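Local coordinates for putative uncharacterized protein (Staphylococcus aureus subsp. aureus Mu50, PDB 3FYM) that probably binds DNA through an N-terminal helix-turn-helix domain, the soluble part of a putative membrane protein, at residues M17-L22 with I28-L33; H35-E40 with R55-V60. All coordinates share one frame; numbering follows the deposited sequence. Where two conformers were deposited one is given.

From the N terminus, the chain passes helix 4-14 and enters interaction 1, where 17-22, at the start of helix 19-26, meets 28-33, at the start of helix 30-37. This contact closes a short loop across the turn between the two helices. Interaction 2 opens only afterwards: 35-40, the end of helix 30-37, meets 55-60, the last part of helix 50-60. The two loops follow in series, neither nesting nor crossing, and share helix 30-37. They also touch in the core, where Leu22 CD2 lies 3.3 Å from Tyr57 CZ and Leu33 CD2 3.9 Å from Tyr57 CD2: both helices of the pair meet helix 50-60. Glu31 and His35, one from each interaction, bind the same zinc ion.

Interaction 1 (M17-L22 with I28-L33); sequences MTLTEL and IKREML. With ZN (zinc ion), chain B.
Arg30 leaves its backbone with CG between the N and the carbonyl carbon (chi1 70°) and its chain bends at chi3, which swings the guanidinium across to the first turn of helix 19-26. There Leu19 lies over one of its faces, with CB 3.7 Å from Arg30 NH2. At the edge, Arg30 NH1 donates to Thr20 OG1 over 3.0 Å, a bent bond with an N-H...O angle of 138° and the oxygen somewhat out of the guanidinium plane. Thr20 holds OG1 beside its own backbone N (chi1 -56°), the side from which the arginine arrives. A long, flat cation suits this exposed margin of the contact because its face can rest on a leucine while its edge still finds a hydroxyl.

Deeper in, the contact is apolar. Leu33 CD1 packs on Leu22 CG at 3.8 Å, the two side chains crossing obliquely, and those of Leu19 and Leu33 run past each other in opposite directions, Leu19 CD2 meeting Leu33 CB at 4.1 Å. Helices 19-26 and 30-37, joined by a short turn, are consistent with the helix-turn-helix unit of this family, and the branched leucines fill the angle between them. Helix 50-60 covers Leu22 and Leu33 through Tyr57.

Both helix starts lie here. Thr18 is the N-cap of helix 19-26, its OG1 taking a weak bond from Glu21 N at 3.4 Å, while Glu23 accepts from Arg30 N at the other start. On helix 30-37, Glu31 extends away from this interface and binds zinc through OE2 at 1.9 Å; His35 and water 1 also bind the ion.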
ATOM      1  N   MET A  17      -2.224   8.800 -12.240  1.00 16.72           N
ATOM      2  CA  MET A  17      -2.530   9.390 -10.962  1.00 15.89           C
ATOM      3  C   MET A  17      -1.259   9.809 -10.223  1.00 14.40           C
ATOM      4  O   MET A  17      -0.328   9.071 -10.074  1.00 16.79           O
ATOM      5  CB  MET A  17      -3.346   8.389 -10.129  1.00 15.34           C
ATOM      6  CG  MET A  17      -3.854   8.944  -8.805  1.00 15.97           C
ATOM      7  SD  MET A  17      -4.701   7.751  -7.762  1.00 18.00           S
ATOM      8  CE  MET A  17      -6.166   7.467  -8.780  1.00 22.50           C
ATOM      9  N   THR A  18      -1.281  11.058  -9.736  1.00 15.79           N
ATOM     10  CA  THR A  18      -0.105  11.528  -8.957  1.00 14.64           C
ATOM     11  C   THR A  18      -0.248  11.074  -7.494  1.00 13.41           C
ATOM     12  O   THR A  18      -1.310  10.686  -7.016  1.00 13.53           O
ATOM     13  CB  THR A  18       0.096  13.006  -9.037  1.00 18.96           C
ATOM     14  OG1 THR A  18      -1.092  13.512  -8.462  1.00 18.64           O
ATOM     15  CG2 THR A  18       0.102  13.655 -10.375  1.00 22.38           C
ATOM     16  N   LEU A  19       0.880  11.113  -6.792  1.00 12.95           N
ATOM     17  CA  LEU A  19       0.907  10.894  -5.343  1.00 12.54           C
ATOM     18  C   LEU A  19       0.018  11.867  -4.613  1.00 12.84           C
ATOM     19  O   LEU A  19      -0.631  11.504  -3.666  1.00 13.73           O
ATOM     20  CB  LEU A  19       2.308  10.914  -4.797  1.00 12.09           C
ATOM     21  CG  LEU A  19       3.164   9.713  -5.158  1.00 12.30           C
ATOM     22  CD1 LEU A  19       4.616  10.057  -4.901  1.00 13.05           C
ATOM     23  CD2 LEU A  19       2.729   8.486  -4.398  1.00 14.04           C
ATOM     24  N   THR A  20      -0.000  13.121  -5.118  1.00 15.33           N
ATOM     25  CA  THR A  20      -0.892  14.081  -4.474  1.00 17.24           C
ATOM     26  C   THR A  20      -2.348  13.688  -4.488  1.00 17.32           C
ATOM     27  O   THR A  20      -3.114  13.734  -3.543  1.00 18.20           O
ATOM     28  CB  THR A  20      -0.715  15.486  -5.146  1.00 20.48           C
ATOM     29  OG1 THR A  20       0.640  15.877  -5.082  1.00 27.74           O
ATOM     30  CG2 THR A  20      -1.591  16.515  -4.460  1.00 25.34           C
ATOM     31  N   GLU A  21      -2.886  13.266  -5.568  1.00 17.63           N
ATOM     32  CA  GLU A  21      -4.171  12.730  -5.852  1.00 17.76           C
ATOM     33  C   GLU A  21      -4.407  11.480  -4.982  1.00 15.96           C
ATOM     34  O   GLU A  21      -5.447  11.373  -4.362  1.00 17.99           O
ATOM     35  CB  GLU A  21      -4.378  12.407  -7.345  1.00 19.12           C
ATOM     36  N   LEU A  22      -3.428  10.575  -4.945  1.00 14.29           N
ATOM     37  CA  LEU A  22      -3.636   9.374  -4.138  1.00 14.20           C
ATOM     38  C   LEU A  22      -3.723   9.693  -2.666  1.00 13.86           C
ATOM     39  O   LEU A  22      -4.517   9.074  -1.952  1.00 14.45           O
ATOM     40  CB  LEU A  22      -2.508   8.371  -4.474  1.00 13.14           C
ATOM     41  CG  LEU A  22      -2.684   7.000  -3.793  1.00 12.80           C
ATOM     42  CD1 LEU A  22      -3.962   6.283  -4.256  1.00 13.82           C
ATOM     43  CD2 LEU A  22      -1.487   6.139  -4.104  1.00 12.99           C
ATOM     44  N   ILE A  28      -3.930   8.845   3.453  1.00 16.90           N
ATOM     45  CA  ILE A  28      -2.613   8.379   3.714  1.00 14.93           C
ATOM     46  C   ILE A  28      -1.637   9.439   3.165  1.00 13.76           C
ATOM     47  O   ILE A  28      -1.587   9.795   2.008  1.00 16.02           O
ATOM     48  CB  ILE A  28      -2.301   7.001   3.127  1.00 13.65           C
ATOM     49  CG1 ILE A  28      -3.346   5.955   3.555  1.00 14.49           C
ATOM     50  CG2 ILE A  28      -0.906   6.563   3.541  1.00 13.64           C
ATOM     51  CD1 ILE A  28      -3.262   4.660   2.760  1.00 14.86           C
ATOM     52  N   LYS A  29      -0.744   9.870   4.052  1.00 14.40           N
ATOM     53  CA  LYS A  29       0.224  10.894   3.681  0.50 13.89           C
ATOM     54  C   LYS A  29       1.176  10.361   2.631  1.00 11.73           C
ATOM     55  O   LYS A  29       1.583   9.188   2.635  1.00 10.39           O
ATOM     56  CB  LYS A  29       1.035  11.367   4.884  0.50 17.29           C
ATOM     57  CG  LYS A  29       0.293  12.365   5.772  0.50 19.56           C
ATOM     58  CD  LYS A  29       1.200  12.846   6.890  0.50 21.45           C
ATOM     59  CE  LYS A  29       0.495  13.778   7.884  0.50 24.51           C
ATOM     60  NZ  LYS A  29       1.115  15.134   7.775  0.50 29.83           N
ATOM     61  N   ARG A  30       1.608  11.252   1.736  1.00 12.34           N
ATOM     62  CA  ARG A  30       2.468  10.879   0.607  1.00 12.04           C
ATOM     63  C   ARG A  30       3.715  10.166   1.078  1.00  9.71           C
ATOM     64  O   ARG A  30       4.148   9.252   0.400  1.00 10.93           O
ATOM     65  CB  ARG A  30       2.825  12.016  -0.391  1.00 14.08           C
ATOM     66  CG  ARG A  30       3.727  13.015   0.149  1.00 12.87           C
ATOM     67  CD  ARG A  30       3.955  14.120  -0.811  1.00 11.61           C
ATOM     68  NE  ARG A  30       4.452  13.889  -2.170  1.00 10.80           N
ATOM     69  CZ  ARG A  30       3.803  14.063  -3.310  1.00 10.08           C
ATOM     70  NH1 ARG A  30       2.538  14.385  -3.325  1.00 10.94           N
ATOM     71  NH2 ARG A  30       4.456  13.852  -4.473  1.00 11.11           N
ATOM     72  N   GLU A  31       4.317  10.591   2.187  1.00  9.55           N
ATOM     73  CA  GLU A  31       5.512   9.898   2.676  1.00  8.78           C
ATOM     74  C   GLU A  31       5.248   8.424   2.824  1.00  8.20           C
ATOM     75  O   GLU A  31       6.086   7.577   2.493  1.00  8.58           O
ATOM     76  CB  GLU A  31       5.941  10.499   4.014  1.00  9.01           C
ATOM     77  CG  GLU A  31       7.063   9.768   4.700  1.00  9.41           C
ATOM     78  CD  GLU A  31       7.382  10.194   6.104  1.00  9.31           C
ATOM     79  OE1 GLU A  31       6.786  11.172   6.585  1.00 11.32           O
ATOM     80  OE2 GLU A  31       8.219   9.548   6.780  1.00 11.10           O
ATOM     81  N   MET A  32       4.108   8.090   3.415  1.00  8.48           N
ATOM     82  CA  MET A  32       3.770   6.715   3.690  1.00  8.37           C
ATOM     83  C   MET A  32       3.396   5.965   2.426  1.00  8.56           C
ATOM     84  O   MET A  32       3.738   4.798   2.276  1.00  8.90           O
ATOM     85  CB  MET A  32       2.668   6.626   4.752  1.00  9.74           C
ATOM     86  CG  MET A  32       2.985   7.394   6.010  1.00 10.15           C
ATOM     87  SD  MET A  32       4.587   6.934   6.708  1.00 10.95           S
ATOM     88  CE  MET A  32       4.827   8.321   7.850  1.00 11.63           C
ATOM     89  N   LEU A  33       2.709   6.633   1.489  1.00  8.61           N
ATOM     90  CA  LEU A  33       2.442   6.020   0.193  1.00  9.16           C
ATOM     91  C   LEU A  33       3.755   5.656  -0.504  1.00  8.61           C
ATOM     92  O   LEU A  33       3.848   4.568  -1.089  1.00  8.88           O
ATOM     93  CB  LEU A  33       1.612   6.973  -0.703  1.00 10.23           C
ATOM     94  CG  LEU A  33       0.191   7.241  -0.190  1.00 11.68           C
ATOM     95  CD1 LEU A  33      -0.473   8.369  -0.982  1.00 15.51           C
ATOM     96  CD2 LEU A  33      -0.694   5.993  -0.250  1.00 11.98           C
TER
HETATM   97 ZN    ZN B2001       9.328   8.023   6.436  1.00  8.45          ZN
HETATM   98  O   HOH W   1       9.238   7.197   8.247  1.00  8.60           O

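Interaction 2 (H35-E40 with R55-V60). With ZN (zinc ion), chain B.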
ATOM      1  N   HIS A  35       6.644   5.078   0.967  1.00  8.19           N
ATOM      2  CA  HIS A  35       7.183   3.906   1.675  1.00  8.09           C
ATOM      3  C   HIS A  35       6.504   2.620   1.205  1.00  8.00           C
ATOM      4  O   HIS A  35       7.208   1.627   0.932  1.00  9.01           O
ATOM      5  CB  HIS A  35       7.088   4.041   3.177  1.00  7.90           C
ATOM      6  CG  HIS A  35       7.953   5.074   3.806  1.00  7.59           C
ATOM      7  ND1 HIS A  35       9.265   5.267   3.414  1.00  8.16           N
ATOM      8  CD2 HIS A  35       7.757   5.936   4.788  1.00  8.15           C
ATOM      9  CE1 HIS A  35       9.777   6.245   4.166  1.00  8.43           C
ATOM     10  NE2 HIS A  35       8.888   6.693   5.048  1.00  7.68           N
ATOM     11  N   ILE A  36       5.190   2.622   1.067  1.00  8.42           N
ATOM     12  CA  ILE A  36       4.544   1.384   0.577  0.50  8.52           C
ATOM     13  C   ILE A  36       5.002   1.021  -0.810  1.00  8.42           C
ATOM     14  O   ILE A  36       5.271  -0.145  -1.093  1.00  8.90           O
ATOM     15  CB  ILE A  36       3.017   1.560   0.659  0.50  9.13           C
ATOM     16  CG1 ILE A  36       2.628   1.815   2.113  0.50 10.24           C
ATOM     17  CG2 ILE A  36       2.298   0.368   0.038  0.50  9.23           C
ATOM     18  CD1 ILE A  36       1.301   2.431   2.352  0.50 15.35           C
ATOM     19  N   GLU A  37       5.123   2.008  -1.721  1.00  8.89           N
ATOM     20  CA  GLU A  37       5.513   1.718  -3.105  1.00  8.79           C
ATOM     21  C   GLU A  37       6.903   1.080  -3.159  1.00  9.10           C
ATOM     22  O   GLU A  37       7.202   0.368  -4.101  1.00 10.36           O
ATOM     23  CB  GLU A  37       5.477   2.984  -3.981  1.00  9.02           C
ATOM     24  CG  GLU A  37       4.071   3.475  -4.204  1.00  8.96           C
ATOM     25  CD  GLU A  37       3.920   4.668  -5.127  1.00 10.21           C
ATOM     26  OE1 GLU A  37       4.906   5.314  -5.489  1.00 10.98           O
ATOM     27  OE2 GLU A  37       2.740   4.956  -5.472  1.00 11.39           O
ATOM     28  N   ASN A  38       7.720   1.410  -2.150  1.00  8.83           N
ATOM     29  CA  ASN A  38       9.089   0.924  -2.070  1.00  9.24           C
ATOM     30  C   ASN A  38       9.246  -0.240  -1.106  1.00  9.18           C
ATOM     31  O   ASN A  38      10.395  -0.648  -0.815  1.00 10.14           O
ATOM     32  CB  ASN A  38      10.031   2.091  -1.751  1.00 11.50           C
ATOM     33  CG  ASN A  38      10.035   3.001  -2.982  1.00 14.72           C
ATOM     34  OD1 ASN A  38       9.299   4.010  -3.077  1.00 17.30           O
ATOM     35  ND2 ASN A  38      10.723   2.663  -4.030  1.00 16.56           N
ATOM     36  N   ASN A  39       8.155  -0.814  -0.617  1.00  8.80           N
ATOM     37  CA  ASN A  39       8.209  -1.940   0.342  1.00  8.98           C
ATOM     38  C   ASN A  39       8.992  -1.568   1.605  1.00  8.75           C
ATOM     39  O   ASN A  39       9.548  -2.430   2.286  1.00 10.41           O
ATOM     40  CB  ASN A  39       8.702  -3.242  -0.276  1.00 10.16           C
ATOM     41  CG  ASN A  39       7.610  -4.047  -0.992  1.00 10.35           C
ATOM     42  OD1 ASN A  39       6.881  -3.507  -1.802  1.00 11.29           O
ATOM     43  ND2 ASN A  39       7.549  -5.337  -0.736  1.00 10.61           N
ATOM     44  N   GLU A  40       8.983  -0.291   1.969  1.00  8.17           N
ATOM     45  CA  GLU A  40       9.681   0.216   3.143  1.00  8.53           C
ATOM     46  C   GLU A  40       8.791   0.171   4.365  1.00  8.42           C
ATOM     47  O   GLU A  40       8.533   1.179   5.053  1.00  8.52           O
ATOM     48  CB  GLU A  40      10.183   1.639   2.880  1.00  8.91           C
ATOM     49  CG  GLU A  40      11.275   1.703   1.817  1.00  9.44           C
ATOM     50  CD  GLU A  40      11.561   3.081   1.271  1.00  9.71           C
ATOM     51  OE1 GLU A  40      10.756   4.014   1.432  1.00  9.66           O
ATOM     52  OE2 GLU A  40      12.631   3.219   0.609  1.00 12.24           O
ATOM     53  N   ARG A  55      -4.480  -1.956   1.501  1.00  8.64           N
ATOM     54  CA  ARG A  55      -5.891  -2.158   1.183  1.00  9.14           C
ATOM     55  C   ARG A  55      -6.554  -0.874   0.688  1.00  9.33           C
ATOM     56  O   ARG A  55      -7.295  -0.890  -0.305  1.00 10.19           O
ATOM     57  CB  ARG A  55      -6.612  -2.702   2.412  1.00 10.01           C
ATOM     58  CG  ARG A  55      -8.056  -2.963   2.280  1.00 10.79           C
ATOM     59  CD  ARG A  55      -8.651  -3.585   3.552  1.00 12.14           C
ATOM     60  NE  ARG A  55      -7.963  -4.868   3.857  1.00 11.35           N
ATOM     61  CZ  ARG A  55      -8.233  -6.005   3.218  1.00 10.12           C
ATOM     62  NH1 ARG A  55      -7.545  -7.062   3.510  1.00 10.41           N
ATOM     63  NH2 ARG A  55      -9.171  -6.060   2.306  1.00 10.55           N
ATOM     64  N   LYS A  56      -6.294   0.234   1.369  1.00  9.31           N
ATOM     65  CA  LYS A  56      -6.918   1.478   0.956  0.50 10.42           C
ATOM     66  C   LYS A  56      -6.372   1.932  -0.389  1.00  9.69           C
ATOM     67  O   LYS A  56      -7.120   2.393  -1.252  1.00 11.12           O
ATOM     68  CB  LYS A  56      -6.702   2.524   2.049  0.50 11.81           C
ATOM     69  CG  LYS A  56      -7.432   3.813   1.743  0.50 13.24           C
ATOM     70  CD  LYS A  56      -8.930   3.643   1.594  0.50 19.46           C
ATOM     71  CE  LYS A  56      -9.655   4.957   1.381  0.50 24.37           C
ATOM     72  NZ  LYS A  56     -11.128   4.740   1.507  0.50 30.64           N
ATOM     73  N   TYR A  57      -5.049   1.841  -0.575  1.00  9.27           N
ATOM     74  CA  TYR A  57      -4.429   2.149  -1.862  1.00  8.86           C
ATOM     75  C   TYR A  57      -5.086   1.320  -2.952  1.00  9.07           C
ATOM     76  O   TYR A  57      -5.569   1.838  -3.974  1.00  9.76           O
ATOM     77  CB  TYR A  57      -2.931   1.990  -1.708  1.00  8.50           C
ATOM     78  CG  TYR A  57      -2.017   2.413  -2.805  1.00  8.59           C
ATOM     79  CD1 TYR A  57      -2.344   2.442  -4.161  1.00  9.79           C
ATOM     80  CD2 TYR A  57      -0.710   2.769  -2.497  1.00  8.81           C
ATOM     81  CE1 TYR A  57      -1.487   2.804  -5.127  1.00 10.18           C
ATOM     82  CE2 TYR A  57       0.206   3.145  -3.477  1.00  9.41           C
ATOM     83  CZ  TYR A  57      -0.167   3.157  -4.791  1.00  9.62           C
ATOM     84  OH  TYR A  57       0.645   3.522  -5.801  1.00 11.06           O
ATOM     85  N   ALA A  58      -5.055  -0.005  -2.769  1.00  9.43           N
ATOM     86  CA  ALA A  58      -5.600  -0.932  -3.767  1.00  9.74           C
ATOM     87  C   ALA A  58      -7.018  -0.562  -4.128  1.00  9.98           C
ATOM     88  O   ALA A  58      -7.420  -0.533  -5.288  1.00 10.73           O
ATOM     89  CB  ALA A  58      -5.492  -2.362  -3.269  1.00  9.99           C
ATOM     90  N   SER A  59      -7.854  -0.308  -3.116  1.00 11.17           N
ATOM     91  CA  SER A  59      -9.259  -0.027  -3.406  0.50 12.85           C
ATOM     92  C   SER A  59      -9.398   1.227  -4.231  1.00 12.67           C
ATOM     93  O   SER A  59     -10.186   1.266  -5.192  1.00 14.84           O
ATOM     94  CB  SER A  59     -10.043   0.036  -2.086  0.50 15.02           C
ATOM     95  OG  SER A  59      -9.787   1.239  -1.406  0.50 22.20           O
ATOM     96  N   VAL A  60      -8.626   2.297  -3.962  1.00 11.79           N
ATOM     97  CA  VAL A  60      -8.707   3.506  -4.750  1.00 12.51           C
ATOM     98  C   VAL A  60      -8.318   3.290  -6.205  1.00 11.77           C
ATOM     99  O   VAL A  60      -8.898   3.933  -7.109  1.00 14.83           O
ATOM    100  CB  VAL A  60      -7.830   4.622  -4.097  1.00 13.90           C
ATOM    101  CG1 VAL A  60      -7.606   5.775  -5.059  1.00 15.28           C
ATOM    102  CG2 VAL A  60      -8.521   5.081  -2.832  1.00 14.89           C
TER
HETATM  103 ZN    ZN B2001       9.328   8.023   6.436  1.00  8.45          ZN
HETATM  104  O   HOH W   1       9.238   7.197   8.247  1.00  8.60           O
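The Tyr57 ring meets Glu37 at its edge: the carboxylate oxygen OE2 lies near the ring plane beside the hydroxyl, and the carboxylate is turned 48° from the ring. Leu22 CD2 lies over one face, close to CZ. Tyr57 OH donates to Glu37 OE2 over a short 2.6 Å, reaching the anti side of that oxygen and 21° out of the carboxylate plane. With chi1 at -172°, the Tyr57 ring points away from the backbone N and reaches from helix 50-60 toward helix 30-37. Glu37, extended beyond CG, comes across it at about a right angle, and its CG also lies 3.9 Å from Tyr57 CE2. Tyrosine suits this buried place because its side chain also touches Leu8 while the hydroxyl meets a buried acid. Arg12 of helix 4-14 makes a salt bridge to the same OE2, so two donors grip this oxygen, and the hydroxyl and the positive guanidinium of Arg12 would both probably favour the ionised carboxylate.

The contact lies close to the centre of the all-helical domain, joining the end of the second helix of the helix-turn-helix pair to helix 50-60. Just beyond Glu37, helix 30-37 closes in a Schellman motif. Asn39, with positive phi, is the C-prime residue, and Glu40 N reaches back to His35 O at 2.8 Å while Asn39 N bonds to Ile36 O. Asparagine tolerates this backbone shape comparatively well.

The same turn brings Glu40 back to His35. Glu40 OE1 lies in the imidazole plane and accepts from His35 ND1 at 2.8 Å, an almost straight bond. With ND1 donating, NE2 is left to bind zinc at 2.0 Å, and the carboxylate, acting as a second-shell group, helps fix the ring's rotation.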